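Local structure of Poly(Beta-D-mannuronate) lyase (Pseudopedobacter saltans, 7O79) at residues T224-K229 and F246-N251; V272-G277 and F325-G330. The protein probably cleaves alginate as a poly(beta-D-mannuronate) lyase, a parallel beta-helix enzyme of polysaccharide lyase family 6. One frame throughout, in Å; residues are numbered along the deposited sequence.

Contact 1 (T224-K229 and F246-N251)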
ATOM      1  N   THR A 224      -1.629  -4.507 -10.445  1.00 22.26           N
ATOM      2  CA  THR A 224      -2.599  -4.011 -11.417  1.00 22.82           C
ATOM      3  C   THR A 224      -3.746  -3.363 -10.653  1.00 23.37           C
ATOM      4  O   THR A 224      -4.383  -4.015  -9.818  1.00 22.96           O
ATOM      5  CB  THR A 224      -3.097  -5.155 -12.315  1.00 25.08           C
ATOM      6  OG1 THR A 224      -2.025  -5.595 -13.157  1.00 28.20           O
ATOM      7  CG2 THR A 224      -4.241  -4.689 -13.204  1.00 28.09           C
ATOM      8  N   VAL A 225      -3.990  -2.076 -10.915  1.00 23.59           N
ATOM      9  CA  VAL A 225      -5.011  -1.299 -10.208  1.00 21.92           C
ATOM     10  C   VAL A 225      -6.046  -0.830 -11.222  1.00 22.79           C
ATOM     11  O   VAL A 225      -5.772   0.061 -12.036  1.00 21.11           O
ATOM     12  CB  VAL A 225      -4.410  -0.101  -9.451  1.00 22.20           C
ATOM     13  CG1 VAL A 225      -5.488   0.649  -8.734  1.00 21.22           C
ATOM     14  CG2 VAL A 225      -3.328  -0.562  -8.458  1.00 22.14           C
ATOM     15  N   ILE A 226      -7.254  -1.384 -11.143  1.00 24.46           N
ATOM     16  CA  ILE A 226      -8.279  -1.186 -12.162  1.00 23.64           C
ATOM     17  C   ILE A 226      -9.420  -0.373 -11.562  1.00 24.44           C
ATOM     18  O   ILE A 226     -10.012  -0.774 -10.549  1.00 29.53           O
ATOM     19  CB  ILE A 226      -8.789  -2.524 -12.714  1.00 24.41           C
ATOM     20  CG1 ILE A 226      -7.656  -3.258 -13.446  1.00 28.15           C
ATOM     21  CG2 ILE A 226      -9.954  -2.289 -13.672  1.00 27.58           C
ATOM     22  CD1 ILE A 226      -8.081  -4.593 -14.047  1.00 33.23           C
ATOM     23  N   SER A 227      -9.689   0.791 -12.157  1.00 25.24           N
ATOM     24  CA  SER A 227     -10.894   1.585 -11.877  1.00 25.13           C
ATOM     25  C   SER A 227     -11.079   1.865 -10.384  1.00 26.91           C
ATOM     26  O   SER A 227     -12.156   1.656  -9.816  1.00 22.92           O
ATOM     27  CB  SER A 227     -12.130   0.883 -12.453  1.00 29.37           C
ATOM     28  OG  SER A 227     -13.304   1.651 -12.246  1.00 26.63           O
ATOM     29  N   THR A 228     -10.024   2.361  -9.738  1.00 23.36           N
ATOM     30  CA  THR A 228     -10.031   2.543  -8.289  1.00 26.40           C
ATOM     31  C   THR A 228      -9.779   3.998  -7.935  1.00 26.20           C
ATOM     32  O   THR A 228      -8.852   4.623  -8.467  1.00 24.70           O
ATOM     33  CB  THR A 228      -8.989   1.647  -7.598  1.00 25.98           C
ATOM     34  OG1 THR A 228      -9.240   0.277  -7.934  1.00 22.74           O
ATOM     35  CG2 THR A 228      -9.027   1.831  -6.067  1.00 20.64           C
ATOM     36  N   LYS A 229     -10.604   4.527  -7.033  1.00 20.29           N
ATOM     37  CA  LYS A 229     -10.427   5.899  -6.587  1.00 23.35           C
ATOM     38  C   LYS A 229      -9.160   5.998  -5.740  1.00 25.94           C
ATOM     39  O   LYS A 229      -8.840   5.089  -4.967  1.00 23.70           O
ATOM     40  CB  LYS A 229     -11.636   6.347  -5.777  1.00 22.71           C
ATOM     41  CG  LYS A 229     -12.968   6.403  -6.549  1.00 21.45           C
ATOM     42  CD  LYS A 229     -14.055   6.907  -5.599  1.00 23.43           C
ATOM     43  CE  LYS A 229     -15.440   6.790  -6.227  1.00 25.03           C
ATOM     44  NZ  LYS A 229     -15.467   7.558  -7.513  1.00 23.34           N
ATOM     45  N   PHE A 246       0.548  -1.329 -13.124  1.00 21.67           N
ATOM     46  CA  PHE A 246      -0.409  -0.961 -14.157  1.00 26.25           C
ATOM     47  C   PHE A 246      -1.596  -0.308 -13.479  1.00 24.76           C
ATOM     48  O   PHE A 246      -2.251  -0.929 -12.639  1.00 25.81           O
ATOM     49  CB  PHE A 246      -0.877  -2.172 -14.958  1.00 25.90           C
ATOM     50  CG  PHE A 246       0.179  -2.778 -15.837  1.00 26.74           C
ATOM     51  CD1 PHE A 246       0.313  -2.377 -17.158  1.00 30.16           C
ATOM     52  CD2 PHE A 246       0.994  -3.802 -15.364  1.00 28.83           C
ATOM     53  CE1 PHE A 246       1.268  -2.951 -17.983  1.00 26.27           C
ATOM     54  CE2 PHE A 246       1.957  -4.380 -16.192  1.00 33.96           C
ATOM     55  CZ  PHE A 246       2.080  -3.952 -17.502  1.00 33.32           C
ATOM     56  N   ILE A 247      -1.882   0.931 -13.840  1.00 22.84           N
ATOM     57  CA  ILE A 247      -3.037   1.627 -13.294  1.00 24.37           C
ATOM     58  C   ILE A 247      -3.962   1.912 -14.474  1.00 23.88           C
ATOM     59  O   ILE A 247      -3.689   2.791 -15.295  1.00 25.28           O
ATOM     60  CB  ILE A 247      -2.640   2.896 -12.528  1.00 22.62           C
ATOM     61  CG1 ILE A 247      -1.680   2.512 -11.394  1.00 20.11           C
ATOM     62  CG2 ILE A 247      -3.868   3.609 -11.953  1.00 23.70           C
ATOM     63  CD1 ILE A 247      -1.224   3.672 -10.544  1.00 22.31           C
ATOM     64  N   PHE A 248      -5.045   1.133 -14.575  1.00 27.46           N
ATOM     65  CA  PHE A 248      -6.066   1.291 -15.611  1.00 27.65           C
ATOM     66  C   PHE A 248      -7.267   1.951 -14.947  1.00 24.84           C
ATOM     67  O   PHE A 248      -8.146   1.281 -14.412  1.00 28.70           O
ATOM     68  CB  PHE A 248      -6.457  -0.048 -16.230  1.00 27.58           C
ATOM     69  CG  PHE A 248      -5.330  -0.763 -16.914  1.00 27.95           C
ATOM     70  CD1 PHE A 248      -4.902  -0.370 -18.169  1.00 31.17           C
ATOM     71  CD2 PHE A 248      -4.725  -1.858 -16.320  1.00 33.85           C
ATOM     72  CE1 PHE A 248      -3.858  -1.025 -18.810  1.00 34.18           C
ATOM     73  CE2 PHE A 248      -3.683  -2.528 -16.964  1.00 34.75           C
ATOM     74  CZ  PHE A 248      -3.255  -2.107 -18.218  1.00 32.21           C
ATOM     75  N   GLY A 249      -7.312   3.283 -14.996  1.00 28.85           N
ATOM     76  CA  GLY A 249      -8.361   4.004 -14.293  1.00 26.09           C
ATOM     77  C   GLY A 249      -9.749   3.842 -14.882  1.00 25.95           C
ATOM     78  O   GLY A 249     -10.732   4.070 -14.176  1.00 26.44           O
ATOM     79  N   GLU A 250      -9.858   3.461 -16.153  1.00 28.78           N
ATOM     80  CA  GLU A 250     -11.159   3.355 -16.809  1.00 28.42           C
ATOM     81  C   GLU A 250     -11.999   4.606 -16.541  1.00 29.39           C
ATOM     82  O   GLU A 250     -13.210   4.534 -16.334  1.00 28.03           O
ATOM     83  CB  GLU A 250     -11.891   2.089 -16.366  1.00 29.82           C
ATOM     84  CG  GLU A 250     -11.219   0.811 -16.836  1.00 36.06           C
ATOM     85  CD  GLU A 250     -11.951  -0.440 -16.375  1.00 39.92           C
ATOM     86  OE1 GLU A 250     -11.462  -1.561 -16.659  1.00 40.05           O
ATOM     87  OE2 GLU A 250     -13.021  -0.304 -15.742  1.00 39.07           O
ATOM     88  N   ASN A 251     -11.320   5.757 -16.505  1.00 23.78           N
ATOM     89  CA  ASN A 251     -11.919   7.061 -16.218  1.00 28.94           C
ATOM     90  C   ASN A 251     -12.766   7.052 -14.955  1.00 26.68           C
ATOM     91  O   ASN A 251     -13.753   7.779 -14.848  1.00 26.20           O
ATOM     92  CB  ASN A 251     -12.720   7.556 -17.416  1.00 28.79           C
ATOM     93  CG  ASN A 251     -11.840   7.776 -18.609  1.00 32.89           C
ATOM     94  OD1 ASN A 251     -10.726   8.294 -18.479  1.00 33.11           O
ATOM     95  ND2 ASN A 251     -12.297   7.340 -19.771  1.00 37.20           N
TER
HETATM   96  O   HOH W   1     -14.495   3.310 -14.398  1.00 37.35           O
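T224 and I226 both lean on the ring of F248, which belongs to the next parallel strand. The T224 methyl CG2 meets the ring at its edge, near the ring plane, 4.2 Å from F248 CD2. I226 brings CG1 obliquely to the same carbon, I226 CG1 to F248 CD2 being 4.3 Å. With OG1 anti to its carbonyl carbon (chi1 -68°), T224 sends its hydroxyl the other way, obliquely toward the F246 ring (T224 OG1 to F246 CD2 4.1 Å), where OG1 also takes a hydrogen bond from the backbone N of L445. The beta-branched residues suit the extended backbone, and P444 packs on this same face.

On the other face V225 and I247 pack against each other, V225 CB lying 4.2 Å from I247 CG1; both are buried. The two strands, their directions 8° apart, are joined by backbone hydrogen bonds from V225 N to F246 O (2.7 Å), F248 N to V225 O and S227 N to F248 O.

Further along the chain, E250, extended beyond CG, lays its carboxylate across I226, OE1 reaching 3.4 Å from I226 CG2, while OE2 lies against S227 CB. The short S227 side chain holds its hydroxyl close to the backbone, where a water joins S227 OG (3.0 Å) to E250 O. Parallel strands of successive coils stacked in register, with V225 and I247 turned to the buried interior, are characteristic of the parallel beta-helix.

Contact 2 (V272-G277 and F325-G330)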
ATOM      1  N   VAL A 272       0.301   4.062 -16.508  1.00 24.25           N
ATOM      2  CA  VAL A 272      -0.888   4.703 -15.951  1.00 23.16           C
ATOM      3  C   VAL A 272      -1.708   5.262 -17.104  1.00 26.36           C
ATOM      4  O   VAL A 272      -1.171   5.981 -17.958  1.00 24.12           O
ATOM      5  CB  VAL A 272      -0.517   5.825 -14.958  1.00 24.76           C
ATOM      6  CG1 VAL A 272      -1.765   6.484 -14.385  1.00 22.44           C
ATOM      7  CG2 VAL A 272       0.371   5.267 -13.841  1.00 22.08           C
ATOM      8  N   ARG A 273      -3.004   4.949 -17.126  1.00 24.59           N
ATOM      9  CA  ARG A 273      -3.832   5.511 -18.178  1.00 27.17           C
ATOM     10  C   ARG A 273      -5.280   5.641 -17.730  1.00 26.10           C
ATOM     11  O   ARG A 273      -5.767   4.877 -16.893  1.00 24.72           O
ATOM     12  CB  ARG A 273      -3.713   4.689 -19.465  1.00 26.98           C
ATOM     13  CG  ARG A 273      -4.200   3.255 -19.375  1.00 28.35           C
ATOM     14  CD  ARG A 273      -4.526   2.721 -20.777  1.00 30.94           C
ATOM     15  NE  ARG A 273      -5.372   3.667 -21.494  1.00 29.47           N
ATOM     16  CZ  ARG A 273      -5.064   4.273 -22.641  1.00 35.06           C
ATOM     17  NH1 ARG A 273      -3.900   4.039 -23.241  1.00 34.45           N
ATOM     18  NH2 ARG A 273      -5.939   5.128 -23.186  1.00 32.44           N
ATOM     19  N   ASP A 274      -5.948   6.656 -18.286  1.00 25.66           N
ATOM     20  CA  ASP A 274      -7.386   6.883 -18.084  1.00 24.24           C
ATOM     21  C   ASP A 274      -7.695   7.098 -16.609  1.00 26.53           C
ATOM     22  O   ASP A 274      -8.673   6.577 -16.069  1.00 25.18           O
ATOM     23  CB  ASP A 274      -8.244   5.743 -18.650  1.00 25.47           C
ATOM     24  CG  ASP A 274      -7.768   5.248 -20.014  1.00 27.88           C
ATOM     25  OD1 ASP A 274      -7.507   6.078 -20.900  1.00 28.13           O
ATOM     26  OD2 ASP A 274      -7.704   4.017 -20.222  1.00 28.65           O
ATOM     27  N   VAL A 275      -6.845   7.842 -15.937  1.00 25.06           N
ATOM     28  CA  VAL A 275      -7.156   8.262 -14.581  1.00 24.99           C
ATOM     29  C   VAL A 275      -7.728   9.664 -14.654  1.00 25.81           C
ATOM     30  O   VAL A 275      -7.492  10.423 -15.605  1.00 25.60           O
ATOM     31  CB  VAL A 275      -5.947   8.191 -13.623  1.00 26.03           C
ATOM     32  CG1 VAL A 275      -5.523   6.734 -13.393  1.00 22.68           C
ATOM     33  CG2 VAL A 275      -4.804   8.992 -14.176  1.00 22.57           C
ATOM     34  N   ASP A 276      -8.526   9.986 -13.644  1.00 25.75           N
ATOM     35  CA  ASP A 276      -9.197  11.271 -13.562  1.00 27.13           C
ATOM     36  C   ASP A 276      -8.249  12.385 -13.132  1.00 29.80           C
ATOM     37  O   ASP A 276      -8.399  13.521 -13.593  1.00 26.55           O
ATOM     38  CB  ASP A 276     -10.373  11.138 -12.586  1.00 30.34           C
ATOM     39  CG  ASP A 276     -11.293  12.332 -12.610  1.00 35.55           C
ATOM     40  OD1 ASP A 276     -11.365  13.005 -13.665  1.00 38.65           O
ATOM     41  OD2 ASP A 276     -11.951  12.579 -11.570  1.00 38.50           O
ATOM     42  N   GLY A 277      -7.267  12.080 -12.284  1.00 25.87           N
ATOM     43  CA  GLY A 277      -6.333  13.051 -11.732  1.00 21.30           C
ATOM     44  C   GLY A 277      -4.981  13.013 -12.420  1.00 25.10           C
ATOM     45  O   GLY A 277      -4.884  12.771 -13.627  1.00 23.27           O
ATOM     46  N   PHE A 325       2.191   7.764 -18.863  1.00 19.97           N
ATOM     47  CA  PHE A 325       0.989   8.394 -18.307  1.00 22.77           C
ATOM     48  C   PHE A 325       0.088   8.857 -19.454  1.00 20.30           C
ATOM     49  O   PHE A 325       0.288   9.948 -19.999  1.00 24.41           O
ATOM     50  CB  PHE A 325       1.352   9.581 -17.405  1.00 22.32           C
ATOM     51  CG  PHE A 325       2.422   9.279 -16.389  1.00 21.90           C
ATOM     52  CD1 PHE A 325       2.125   8.545 -15.235  1.00 22.27           C
ATOM     53  CD2 PHE A 325       3.720   9.730 -16.576  1.00 20.02           C
ATOM     54  CE1 PHE A 325       3.118   8.259 -14.286  1.00 24.40           C
ATOM     55  CE2 PHE A 325       4.722   9.438 -15.630  1.00 21.56           C
ATOM     56  CZ  PHE A 325       4.422   8.700 -14.497  1.00 20.19           C
ATOM     57  N   LEU A 326      -0.940   8.091 -19.792  1.00 21.53           N
ATOM     58  CA  LEU A 326      -1.728   8.410 -20.978  1.00 24.05           C
ATOM     59  C   LEU A 326      -3.170   8.743 -20.632  1.00 23.00           C
ATOM     60  O   LEU A 326      -3.777   8.100 -19.773  1.00 22.68           O
ATOM     61  CB  LEU A 326      -1.693   7.267 -21.997  1.00 23.56           C
ATOM     62  CG  LEU A 326      -0.317   7.024 -22.628  1.00 25.81           C
ATOM     63  CD1 LEU A 326      -0.271   5.642 -23.295  1.00 31.84           C
ATOM     64  CD2 LEU A 326       0.046   8.121 -23.594  1.00 25.09           C
ATOM     65  N   ASN A 327      -3.714   9.754 -21.313  1.00 22.26           N
ATOM     66  CA  ASN A 327      -5.146  10.072 -21.211  1.00 22.08           C
ATOM     67  C   ASN A 327      -5.535  10.402 -19.771  1.00 22.10           C
ATOM     68  O   ASN A 327      -6.598  10.011 -19.290  1.00 23.68           O
ATOM     69  CB  ASN A 327      -5.996   8.925 -21.777  1.00 25.00           C
ATOM     70  CG  ASN A 327      -7.474   9.286 -21.949  1.00 26.19           C
ATOM     71  OD1 ASN A 327      -7.835  10.429 -22.264  1.00 26.01           O
ATOM     72  ND2 ASN A 327      -8.332   8.296 -21.759  1.00 23.73           N
ATOM     73  N   VAL A 328      -4.657  11.140 -19.061  1.00 23.08           N
ATOM     74  CA  VAL A 328      -4.930  11.495 -17.666  1.00 25.68           C
ATOM     75  C   VAL A 328      -5.762  12.768 -17.627  1.00 25.80           C
ATOM     76  O   VAL A 328      -5.596  13.668 -18.458  1.00 26.18           O
ATOM     77  CB  VAL A 328      -3.626  11.642 -16.844  1.00 24.81           C
ATOM     78  CG1 VAL A 328      -2.877  10.330 -16.837  1.00 26.18           C
ATOM     79  CG2 VAL A 328      -2.732  12.748 -17.361  1.00 22.93           C
ATOM     80  N   GLY A 329      -6.674  12.846 -16.655  1.00 26.30           N
ATOM     81  CA  GLY A 329      -7.524  14.014 -16.543  1.00 25.71           C
ATOM     82  C   GLY A 329      -6.894  15.212 -15.879  1.00 26.96           C
ATOM     83  O   GLY A 329      -7.446  16.315 -15.973  1.00 28.96           O
ATOM     84  N   GLY A 330      -5.761  15.028 -15.204  1.00 26.92           N
ATOM     85  CA  GLY A 330      -5.049  16.127 -14.579  1.00 24.13           C
ATOM     86  C   GLY A 330      -3.746  16.397 -15.298  1.00 26.02           C
ATOM     87  O   GLY A 330      -3.696  16.314 -16.531  1.00 28.53           O
TER
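Two successive coils of the parallel beta-helix stack here where the chain turns a corner. D274 and N327 both take the left-handed backbone conformation at the bend, one that aspartate and asparagine adopt relatively readily. Their side chains meet across the coils: N327 ND2 donates to D274 OD1 on its anti side, with the amide and carboxylate planes 75° apart. At 2.5 Å, N327 ND2 to D274 OD1 is short, and its exact length deserves caution.

R273 forms a salt bridge with the same carboxylate, gripping it side-on. A bend at chi3 (-49°) curls its chain back so that NE reaches D274 OD2 (2.7 Å) in the guanidinium plane, while NH2 approaches D274 OD1 from the syn side. The guanidinium lays one face over L326 CB, 4.1 Å from R273 NH1. With an alanine at D274, N327 ND2 and R273 NE lose these acceptors, and the guanidinium would probably be held less firmly over L326.

V272 CB packs obliquely on F325 CD1 (3.8 Å), and beyond the corner V275 and V328 lie side by side, V275 CG2 to V328 CG1 being a tight 3.5 Å. G329 N donates a hydrogen bond to V275 O (2.8 Å). Lacking a side chain, G329 can bring its CA to 3.1 Å from D276 O. The similar pairs D274/N327 and V275/V328, at equivalent places on successive coils, are typical of the parallel beta-helix.

Overall arrangement
From the N terminus, the chain passes through strand 219-226, then strand 230-236, and returns in strand 241-248, where contact 1 closes a short coil. Strand 255-260 leads on to strand 266-273, and contact 2 then closes a much longer loop that takes in strand 280-283 and the small antiparallel pair 299-300 and 308-309 before strand 319-328. The two closures are in series, neither enclosing nor crossing the other. Their centres lie 10 Å apart because strands 241-248 and 266-273 are neighbours: I247 O with R273 N and N251 N with D274 O are probable hydrogen bonds. Together the contacts tie four consecutive coils along one side of the solenoid.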